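Local coordinates for protein NADP-dependent 2-hydroxyacid dehydrogenase (Rhizobium etli, PDB 4XCV) that probably catalyses NADPH-dependent interconversion of 2-oxoacids and 2-hydroxyacids as a D-isomer-specific dehydrogenase, at residues A[257-262]-A[283-288]; A[117-122]-A[275-280]; A[141-146]-A[196-201]. One frame throughout, in Å; residues are numbered along the deposited sequence. Where two conformers were deposited one is given.

Overall arrangement
All three contacts reach one seven-stranded parallel sheet of the nucleotide-binding domain. Contact 3 lies in its buried middle and pairs strands 142-146 and 196-199 through backbone hydrogen bonds and aliphatic side chains. Contact 1, also buried, starts where strand 255-258 ends and is polar: a carboxylate, backbone amides and a histidine gather at the nicotinamide end of NADPH. Contact 2 is only partly buried, with aromatic packing between helix 118-126 and the turn leading into outermost strand 278-280. Contacts 1 and 2 involve neighbouring strands, 255-258 and 278-280, and touch directly, and both also meet the second subunit. Contacts 1 and 3 have centres about 16 Å apart but meet the same cofactor.

Contact 1: A[257-262]-A[283-288]; sequences SLDVFE and HDAAVS. With NDP (NADPH dihydro-nicotinamide-adenine-dinucleotide phosphate), chain B.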
# COMPACT_ATOMS: atom_id res chain seq x y z
N SER A 257 -7.47 -11.46 -3.34
CA SER A 257 -6.02 -11.56 -3.28
C SER A 257 -5.68 -12.75 -2.43
O SER A 257 -6.15 -12.87 -1.29
CB SER A 257 -5.38 -10.33 -2.65
OG SER A 257 -5.60 -9.19 -3.47
N LEU A 258 -4.84 -13.64 -2.96
CA LEU A 258 -4.52 -14.89 -2.29
C LEU A 258 -3.05 -15.15 -2.26
O LEU A 258 -2.40 -15.12 -3.30
CB LEU A 258 -5.22 -16.04 -3.02
CG LEU A 258 -6.74 -15.95 -3.17
CD1 LEU A 258 -7.28 -16.97 -4.15
CD2 LEU A 258 -7.48 -16.08 -1.85
N ASP A 259 -2.51 -15.41 -1.07
CA ASP A 259 -1.13 -15.85 -0.92
C ASP A 259 -1.01 -17.32 -0.60
O ASP A 259 0.11 -17.88 -0.62
CB ASP A 259 -0.45 -15.10 0.24
CG ASP A 259 1.03 -15.33 0.30
OD1 ASP A 259 1.77 -15.03 -0.67
OD2 ASP A 259 1.53 -15.76 1.37
N VAL A 260 -2.13 -17.95 -0.27
CA VAL A 260 -2.16 -19.34 0.19
C VAL A 260 -3.24 -20.10 -0.53
O VAL A 260 -4.23 -19.52 -0.90
CB VAL A 260 -2.33 -19.41 1.73
CG1 VAL A 260 -1.14 -18.79 2.42
CG2 VAL A 260 -3.62 -18.70 2.17
N PHE A 261 -3.03 -21.43 -0.66
CA PHE A 261 -3.89 -22.25 -1.51
C PHE A 261 -4.10 -23.61 -0.89
O PHE A 261 -3.27 -24.08 -0.14
CB PHE A 261 -3.29 -22.35 -2.94
CG PHE A 261 -3.06 -21.01 -3.53
CD1 PHE A 261 -1.88 -20.34 -3.30
CD2 PHE A 261 -4.09 -20.32 -4.16
CE1 PHE A 261 -1.72 -19.02 -3.72
CE2 PHE A 261 -3.93 -19.02 -4.58
CZ PHE A 261 -2.76 -18.38 -4.37
N GLU A 262 -5.20 -24.27 -1.24
CA GLU A 262 -5.52 -25.57 -0.69
C GLU A 262 -4.42 -26.59 -0.98
O GLU A 262 -4.14 -27.43 -0.14
CB GLU A 262 -6.85 -26.08 -1.28
CG GLU A 262 -8.09 -25.23 -0.94
CD GLU A 262 -9.34 -25.90 -1.43
OE1 GLU A 262 -9.69 -26.99 -0.92
OE2 GLU A 262 -9.95 -25.35 -2.39
N HIS A 283 2.66 -17.84 -2.00
CA HIS A 283 3.06 -18.04 -0.64
C HIS A 283 4.40 -17.39 -0.35
O HIS A 283 5.28 -18.00 0.23
CB HIS A 283 3.00 -19.54 -0.26
CG HIS A 283 2.81 -19.77 1.21
ND1 HIS A 283 2.25 -20.91 1.75
CD2 HIS A 283 3.09 -18.97 2.28
CE1 HIS A 283 2.24 -20.83 3.07
NE2 HIS A 283 2.76 -19.66 3.42
N ASP A 284 4.52 -16.11 -0.76
CA ASP A 284 5.73 -15.33 -0.49
C ASP A 284 5.37 -14.01 0.20
O ASP A 284 6.25 -13.13 0.29
CB ASP A 284 6.61 -15.18 -1.72
CG ASP A 284 6.02 -14.29 -2.81
OD1 ASP A 284 4.90 -13.73 -2.58
OD2 ASP A 284 6.69 -14.08 -3.87
N ALA A 285 4.18 -13.91 0.77
CA ALA A 285 3.81 -12.66 1.50
C ALA A 285 4.73 -12.43 2.70
O ALA A 285 5.07 -11.29 3.01
CB ALA A 285 2.39 -12.73 1.98
N ALA A 286 5.09 -13.48 3.43
CA ALA A 286 5.83 -13.31 4.66
C ALA A 286 6.58 -14.63 4.91
O ALA A 286 6.17 -15.41 5.71
CB ALA A 286 4.89 -12.98 5.82
N VAL A 287 7.59 -14.88 4.13
CA VAL A 287 8.45 -16.05 4.31
C VAL A 287 9.68 -15.59 5.05
O VAL A 287 10.29 -14.56 4.71
CB VAL A 287 8.84 -16.66 2.93
CG1 VAL A 287 10.01 -17.65 3.05
CG2 VAL A 287 7.63 -17.30 2.27
N SER A 288 10.06 -16.34 6.07
CA SER A 288 11.21 -15.98 6.93
C SER A 288 12.57 -16.11 6.24
O SER A 288 12.80 -17.08 5.53
CB SER A 288 11.20 -16.87 8.18
OG SER A 288 10.19 -16.44 9.08
PA NDP B . -2.17 -15.89 16.38
O1A NDP B . -1.39 -14.81 17.06
O2A NDP B . -2.27 -17.27 17.00
O5B NDP B . -3.65 -15.31 16.16
C5B NDP B . -4.67 -16.18 15.66
C4B NDP B . -5.95 -15.38 15.63
O4B NDP B . -6.95 -16.19 15.01
C3B NDP B . -6.43 -15.01 17.01
O3B NDP B . -7.03 -13.70 16.99
C2B NDP B . -7.47 -16.07 17.25
O2B NDP B . -8.53 -15.70 18.17
C1B NDP B . -8.07 -16.22 15.85
N9A NDP B . -8.80 -17.47 15.67
C8A NDP B . -8.27 -18.71 15.78
N7A NDP B . -9.27 -19.63 15.64
C5A NDP B . -10.44 -18.93 15.50
C6A NDP B . -11.78 -19.29 15.39
N6A NDP B . -12.15 -20.57 15.34
N1A NDP B . -12.69 -18.32 15.29
C2A NDP B . -12.32 -17.02 15.31
N3A NDP B . -11.05 -16.59 15.42
C4A NDP B . -10.14 -17.58 15.50
O3 NDP B . -1.64 -16.11 14.88
PN NDP B . -0.84 -15.10 13.93
O1N NDP B . -1.62 -13.83 13.87
O2N NDP B . 0.55 -14.98 14.33
O5D NDP B . -0.87 -15.89 12.56
C5D NDP B . -2.12 -16.30 11.98
C4D NDP B . -1.79 -17.37 10.94
O4D NDP B . -1.14 -16.79 9.82
C3D NDP B . -0.84 -18.44 11.39
O3D NDP B . -1.51 -19.48 12.12
C2D NDP B . -0.23 -18.96 10.09
O2D NDP B . -0.96 -20.12 9.64
C1D NDP B . -0.48 -17.85 9.11
N1N NDP B . 0.71 -17.25 8.50
C2N NDP B . 0.81 -17.14 7.13
C3N NDP B . 1.94 -16.69 6.54
C7N NDP B . 2.06 -16.53 5.11
O7N NDP B . 3.23 -16.46 4.65
N7N NDP B . 1.03 -16.41 4.30
C4N NDP B . 3.08 -16.23 7.37
C5N NDP B . 2.84 -16.36 8.79
C6N NDP B . 1.75 -16.86 9.34
P2B NDP B . -8.16 -15.30 19.70
O1X NDP B . -9.48 -15.24 20.40
O2X NDP B . -7.24 -16.40 20.20
O3X NDP B . -7.43 -14.02 19.63
O HOH W 1 4.14 -16.04 2.46
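D259 and the backbone of D284 and A285 meet carboxylate to amide. OD1 of D259 receives the N-H of D284 at 3.0 Å, on its syn side and 17° out of the carboxylate plane, through a bent bond; A285 N adds weak bonds to both carboxylate oxygens. CG of D259 lies anti to the backbone N (chi1 -171°), which carries the group across to the loop 283-288. The A285 methyl packs close against the carboxylate, its CB 3.2 Å from OD2 of D259, a fit that favours a small residue. T281 also gives its hydroxyl to OD1. OD2 faces the cofactor, taking the carboxamide N-H of NADPH from N7N at 3.0 Å almost straight (171°), which helps fix the amide's rotation. A water donates to OD2 of D259 and accepts from A286 N at 2.9 Å. This grouping lies past the C-terminal end of strand 255-258 in the Rossmann-type domain, where such folds receive their nucleotide. H283 presents a ring face to V260: CG1 of V260 stands 4.0 Å from the ring centroid, nearly on the normal, a CH-pi contact suited to a beta-branched residue. The imidazole edge turns to the carboxamide, with NE2 of H283 3.5 Å from O7N of NADPH, while ND1 is bonded to E264, recalling the His-Glu pair of D-2-hydroxyacid dehydrogenases. The D284 carboxylate bonds H121 of the second subunit.

Contact 2: A[117-122]-A[275-280]; sequences GQYGHD and LENVFI
Y119 lays its ring along the turn at E276 and N277. Its CG is anti to the backbone N (chi1 166°), carrying the ring away from the helix toward segment 275-280. CB comes first: it lies 4.3 Å from CZ of F279 and 4.1 Å from CA of N277. Further out, one ring face is covered by backbone, with N277 N 3.4 Å above the plane, offset toward the rim and nearest CD1 of Y119. On the same side of the ring plane, CD2, the other ortho carbon, meets the amide end of N277, but that side chain has two conformers and the short approach is doubtful. CE1 of Y119 then passes CA of E276 at 3.9 Å, and CZ passes its CB at 3.8 Å. At the tip the hydroxyl OH lies beside the E276 methylene CG, the two side chains running alongside and pointing the same way. The backbone under the ring is a type II beta turn from L275 to V278, the approach to strand 278-280 at one margin of the Rossmann-type parallel sheet. N277 has positive phi there, which asparagine tolerates well. Nearer the helix backbone, the F279 ring brings CZ to Y119 N at 3.9 Å, close to its own plane, and to CB of Q118 at 4.1 Å. F279 also packs edge-to-face on H114, and Q125 of the second subunit bonds the backbone of V278 and I280.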
# COMPACT_ATOMS: atom_id res chain seq x y z
N GLY A 117 -8.21 0.11 -7.86
CA GLY A 117 -8.43 -0.42 -9.17
C GLY A 117 -7.19 -0.78 -9.94
O GLY A 117 -7.12 -0.57 -11.16
N GLN A 118 -6.21 -1.37 -9.27
CA GLN A 118 -5.01 -1.78 -9.95
C GLN A 118 -5.27 -2.73 -11.10
O GLN A 118 -4.59 -2.66 -12.10
CB GLN A 118 -4.06 -2.38 -8.95
CG GLN A 118 -2.71 -2.82 -9.51
CD GLN A 118 -1.92 -1.70 -10.07
OE1 GLN A 118 -2.07 -0.57 -9.61
NE2 GLN A 118 -1.07 -2.02 -11.00
N TYR A 119 -6.21 -3.65 -10.94
CA TYR A 119 -6.50 -4.59 -12.03
C TYR A 119 -6.89 -3.82 -13.29
O TYR A 119 -6.41 -4.09 -14.42
CB TYR A 119 -7.65 -5.52 -11.67
CG TYR A 119 -8.18 -6.25 -12.89
CD1 TYR A 119 -7.49 -7.30 -13.40
CD2 TYR A 119 -9.35 -5.84 -13.52
CE1 TYR A 119 -7.96 -8.00 -14.53
CE2 TYR A 119 -9.83 -6.51 -14.63
CZ TYR A 119 -9.14 -7.57 -15.13
OH TYR A 119 -9.68 -8.18 -16.27
N GLY A 120 -7.79 -2.86 -13.16
CA GLY A 120 -8.23 -2.10 -14.32
C GLY A 120 -7.13 -1.24 -14.89
O GLY A 120 -6.95 -1.17 -16.10
N HIS A 121 -6.40 -0.56 -14.00
CA HIS A 121 -5.27 0.25 -14.44
C HIS A 121 -4.29 -0.58 -15.24
O HIS A 121 -3.80 -0.13 -16.30
CB HIS A 121 -4.56 0.92 -13.27
CG HIS A 121 -5.30 2.10 -12.75
ND1 HIS A 121 -5.51 2.33 -11.42
CD2 HIS A 121 -5.82 3.18 -13.39
CE1 HIS A 121 -6.14 3.48 -11.25
NE2 HIS A 121 -6.37 4.00 -12.44
N ASP A 122 -3.99 -1.76 -14.76
CA ASP A 122 -3.02 -2.56 -15.45
C ASP A 122 -3.54 -3.11 -16.77
O ASP A 122 -2.81 -3.14 -17.75
CB ASP A 122 -2.48 -3.61 -14.51
CG ASP A 122 -1.38 -4.36 -15.10
OD1 ASP A 122 -0.27 -3.77 -15.24
OD2 ASP A 122 -1.63 -5.51 -15.47
N LEU A 275 -8.35 -15.26 -13.55
CA LEU A 275 -9.63 -14.68 -13.15
C LEU A 275 -9.49 -13.16 -12.99
O LEU A 275 -8.53 -12.71 -12.40
CB LEU A 275 -9.98 -15.31 -11.82
CG LEU A 275 -11.39 -15.36 -11.29
CD1 LEU A 275 -12.39 -15.87 -12.31
CD2 LEU A 275 -11.27 -16.32 -10.13
N GLU A 276 -10.43 -12.39 -13.52
CA GLU A 276 -10.35 -10.95 -13.46
C GLU A 276 -10.38 -10.49 -12.00
O GLU A 276 -11.16 -10.97 -11.18
CB GLU A 276 -11.53 -10.32 -14.23
CG GLU A 276 -11.50 -10.66 -15.72
CD GLU A 276 -12.36 -11.86 -16.08
OE1 GLU A 276 -12.44 -12.85 -15.28
OE2 GLU A 276 -12.95 -11.84 -17.21
N ASN A 277 -9.54 -9.51 -11.71
CA ASN A 277 -9.53 -8.89 -10.36
C ASN A 277 -9.03 -9.84 -9.26
O ASN A 277 -9.37 -9.64 -8.09
CB ASN A 277 -10.93 -8.36 -9.94
CG ASN A 277 -11.48 -7.31 -10.86
OD1 ASN A 277 -12.59 -7.42 -11.39
ND2 ASN A 277 -10.73 -6.27 -11.02
N VAL A 278 -8.26 -10.85 -9.63
CA VAL A 278 -7.68 -11.77 -8.67
C VAL A 278 -6.18 -11.64 -8.74
O VAL A 278 -5.59 -11.70 -9.83
CB VAL A 278 -8.12 -13.20 -8.92
CG1 VAL A 278 -7.34 -14.15 -8.03
CG2 VAL A 278 -9.61 -13.30 -8.66
N PHE A 279 -5.54 -11.41 -7.59
CA PHE A 279 -4.11 -11.29 -7.44
C PHE A 279 -3.60 -12.49 -6.69
O PHE A 279 -4.12 -12.85 -5.63
CB PHE A 279 -3.76 -10.01 -6.64
CG PHE A 279 -4.17 -8.75 -7.31
CD1 PHE A 279 -5.43 -8.26 -7.14
CD2 PHE A 279 -3.29 -8.01 -8.08
CE1 PHE A 279 -5.82 -7.08 -7.75
CE2 PHE A 279 -3.66 -6.79 -8.67
CZ PHE A 279 -4.93 -6.34 -8.50
N ILE A 280 -2.59 -13.14 -7.28
CA ILE A 280 -1.98 -14.35 -6.68
C ILE A 280 -0.56 -14.03 -6.33
O ILE A 280 0.21 -13.54 -7.15
CB ILE A 280 -1.98 -15.50 -7.66
CG1 ILE A 280 -3.38 -16.07 -7.71
CG2 ILE A 280 -0.96 -16.57 -7.27
CD1 ILE A 280 -3.53 -17.07 -8.81

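Contact 3: A[141-146]-A[196-201]; sequences VTVGVM and ILVGLL. With NDP (NADPH dihydro-nicotinamide-adenine-dinucleotide phosphate), chain B.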
# COMPACT_ATOMS: atom_id res chain seq x y z
N VAL A 141 -14.58 2.58 2.91
CA VAL A 141 -14.51 1.15 2.73
C VAL A 141 -14.16 0.50 4.07
O VAL A 141 -13.25 0.96 4.79
CB VAL A 141 -13.45 0.81 1.67
CG1 VAL A 141 -13.22 -0.69 1.60
CG2 VAL A 141 -13.88 1.38 0.33
N THR A 142 -14.89 -0.54 4.42
CA THR A 142 -14.59 -1.27 5.66
C THR A 142 -13.83 -2.54 5.36
O THR A 142 -14.27 -3.43 4.61
CB THR A 142 -15.85 -1.64 6.40
OG1 THR A 142 -16.53 -0.43 6.79
CG2 THR A 142 -15.60 -2.48 7.66
N VAL A 143 -12.64 -2.61 5.93
CA VAL A 143 -11.84 -3.84 5.95
C VAL A 143 -12.15 -4.61 7.23
O VAL A 143 -12.04 -4.06 8.34
CB VAL A 143 -10.33 -3.55 5.86
CG1 VAL A 143 -9.59 -4.87 5.77
CG2 VAL A 143 -10.00 -2.67 4.66
N GLY A 144 -12.61 -5.86 7.06
CA GLY A 144 -12.89 -6.76 8.16
C GLY A 144 -11.77 -7.76 8.30
O GLY A 144 -11.59 -8.61 7.42
N VAL A 145 -11.00 -7.65 9.39
CA VAL A 145 -9.86 -8.53 9.63
C VAL A 145 -10.31 -9.71 10.48
O VAL A 145 -10.78 -9.54 11.60
CB VAL A 145 -8.69 -7.77 10.26
CG1 VAL A 145 -7.52 -8.69 10.45
CG2 VAL A 145 -8.31 -6.59 9.36
N MET A 146 -10.11 -10.91 9.97
CA MET A 146 -10.46 -12.16 10.65
C MET A 146 -9.18 -12.75 11.18
O MET A 146 -8.30 -13.21 10.44
CB MET A 146 -11.19 -13.14 9.74
CG MET A 146 -12.47 -12.52 9.21
SD MET A 146 -13.50 -13.62 8.18
CE MET A 146 -14.43 -14.47 9.37
N ILE A 196 -14.01 -5.51 2.39
CA ILE A 196 -12.81 -6.30 2.08
C ILE A 196 -12.52 -7.19 3.28
O ILE A 196 -12.25 -6.70 4.37
CB ILE A 196 -11.58 -5.38 1.78
CG1 ILE A 196 -11.85 -4.35 0.68
CG2 ILE A 196 -10.36 -6.26 1.52
CD1 ILE A 196 -10.66 -3.44 0.44
N LEU A 197 -12.63 -8.51 3.07
CA LEU A 197 -12.35 -9.47 4.11
C LEU A 197 -10.86 -9.80 4.05
O LEU A 197 -10.40 -10.21 2.99
CB LEU A 197 -13.19 -10.73 3.90
CG LEU A 197 -13.12 -11.85 4.96
CD1 LEU A 197 -14.25 -12.85 4.67
CD2 LEU A 197 -11.75 -12.55 5.07
N VAL A 198 -10.14 -9.65 5.17
CA VAL A 198 -8.74 -10.05 5.28
C VAL A 198 -8.62 -11.24 6.23
O VAL A 198 -8.88 -11.11 7.41
CB VAL A 198 -7.86 -8.87 5.74
CG1 VAL A 198 -6.42 -9.30 6.10
CG2 VAL A 198 -7.85 -7.79 4.67
N GLY A 199 -8.19 -12.37 5.67
CA GLY A 199 -8.04 -13.61 6.45
C GLY A 199 -6.65 -13.81 6.99
O GLY A 199 -5.71 -13.99 6.20
N LEU A 200 -6.54 -13.82 8.31
CA LEU A 200 -5.29 -14.05 9.03
C LEU A 200 -5.54 -15.03 10.17
O LEU A 200 -5.14 -14.81 11.33
CB LEU A 200 -4.67 -12.75 9.53
CG LEU A 200 -4.12 -11.83 8.44
CD1 LEU A 200 -3.81 -10.47 8.97
CD2 LEU A 200 -2.90 -12.43 7.75
N LEU A 201 -6.21 -16.13 9.82
CA LEU A 201 -6.55 -17.19 10.80
C LEU A 201 -5.57 -18.37 10.71
O LEU A 201 -5.09 -18.68 9.62
CB LEU A 201 -7.96 -17.74 10.52
CG LEU A 201 -9.13 -16.77 10.72
CD1 LEU A 201 -10.43 -17.44 10.21
CD2 LEU A 201 -9.26 -16.34 12.15
PA NDP B . -2.17 -15.89 16.38
O1A NDP B . -1.39 -14.81 17.06
O2A NDP B . -2.27 -17.27 17.00
O5B NDP B . -3.65 -15.31 16.16
C5B NDP B . -4.67 -16.18 15.66
C4B NDP B . -5.95 -15.38 15.63
O4B NDP B . -6.95 -16.19 15.01
C3B NDP B . -6.43 -15.01 17.01
O3B NDP B . -7.03 -13.70 16.99
C2B NDP B . -7.47 -16.07 17.25
O2B NDP B . -8.53 -15.70 18.17
C1B NDP B . -8.07 -16.22 15.85
N9A NDP B . -8.80 -17.47 15.67
C8A NDP B . -8.27 -18.71 15.78
N7A NDP B . -9.27 -19.63 15.64
C5A NDP B . -10.44 -18.93 15.50
C6A NDP B . -11.78 -19.29 15.39
N6A NDP B . -12.15 -20.57 15.34
N1A NDP B . -12.69 -18.32 15.29
C2A NDP B . -12.32 -17.02 15.31
N3A NDP B . -11.05 -16.59 15.42
C4A NDP B . -10.14 -17.58 15.50
O3 NDP B . -1.64 -16.11 14.88
PN NDP B . -0.84 -15.10 13.93
O1N NDP B . -1.62 -13.83 13.87
O2N NDP B . 0.55 -14.98 14.33
O5D NDP B . -0.87 -15.89 12.56
C5D NDP B . -2.12 -16.30 11.98
C4D NDP B . -1.79 -17.37 10.94
O4D NDP B . -1.14 -16.79 9.82
C3D NDP B . -0.84 -18.44 11.39
O3D NDP B . -1.51 -19.48 12.12
C2D NDP B . -0.23 -18.96 10.09
O2D NDP B . -0.96 -20.12 9.64
C1D NDP B . -0.48 -17.85 9.11
N1N NDP B . 0.71 -17.25 8.50
C2N NDP B . 0.81 -17.14 7.13
C3N NDP B . 1.94 -16.69 6.54
C7N NDP B . 2.06 -16.53 5.11
O7N NDP B . 3.23 -16.46 4.65
N7N NDP B . 1.03 -16.41 4.30
C4N NDP B . 3.08 -16.23 7.37
C5N NDP B . 2.84 -16.36 8.79
C6N NDP B . 1.75 -16.86 9.34
P2B NDP B . -8.16 -15.30 19.70
O1X NDP B . -9.48 -15.24 20.40
O2X NDP B . -7.24 -16.40 20.20
O3X NDP B . -7.43 -14.02 19.63
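V143 and V198 touch because their first torsions turn branches to each other: CG1 of V143 is anti to its backbone N (chi1 -175°), CG2 of V198 is opposite its carbonyl carbon, and these methyls meet obliquely at 3.6 Å. On the other face of the sheet M146 runs with CG opposite its carbonyl carbon (chi1 -59°) and is extended at the next bond, which sets SD over L197, 3.7 Å from CD1; the bend at chi3 turns the methyl CE away. The unbranched, polarisable thioether suits this place beside the branched end of L197.

Beneath these side chains runs a regular parallel ladder. I196 N bonds T142 O, G144 N bonds I196 O at 2.8 Å, V198 N bonds G144 O, and M146 N meets V198 O almost straight (178°); L200 N then donates to M146 O at 2.8 Å, carrying the pairing past the end of strand 196-199. Beta-branched valines and isoleucine suit the extended backbone. G144 stands across from L197 and G199 across from M146, so on that face M146 and L197 each have a glycine as bridge partner. Together the two strands form the middle of a Rossmann-type sheet, and at their C-terminal ends L200 O lies 3.4 Å from C5D of NADPH and CD2 of L201 3.7 Å from its O4B. Strand 165-169 flanks 142-146, and strand 229-232 flanks 196-199. Helix 100-116 covers V141, I196 and V198, while helix 187-192 packs on M146 and L197 from the other face.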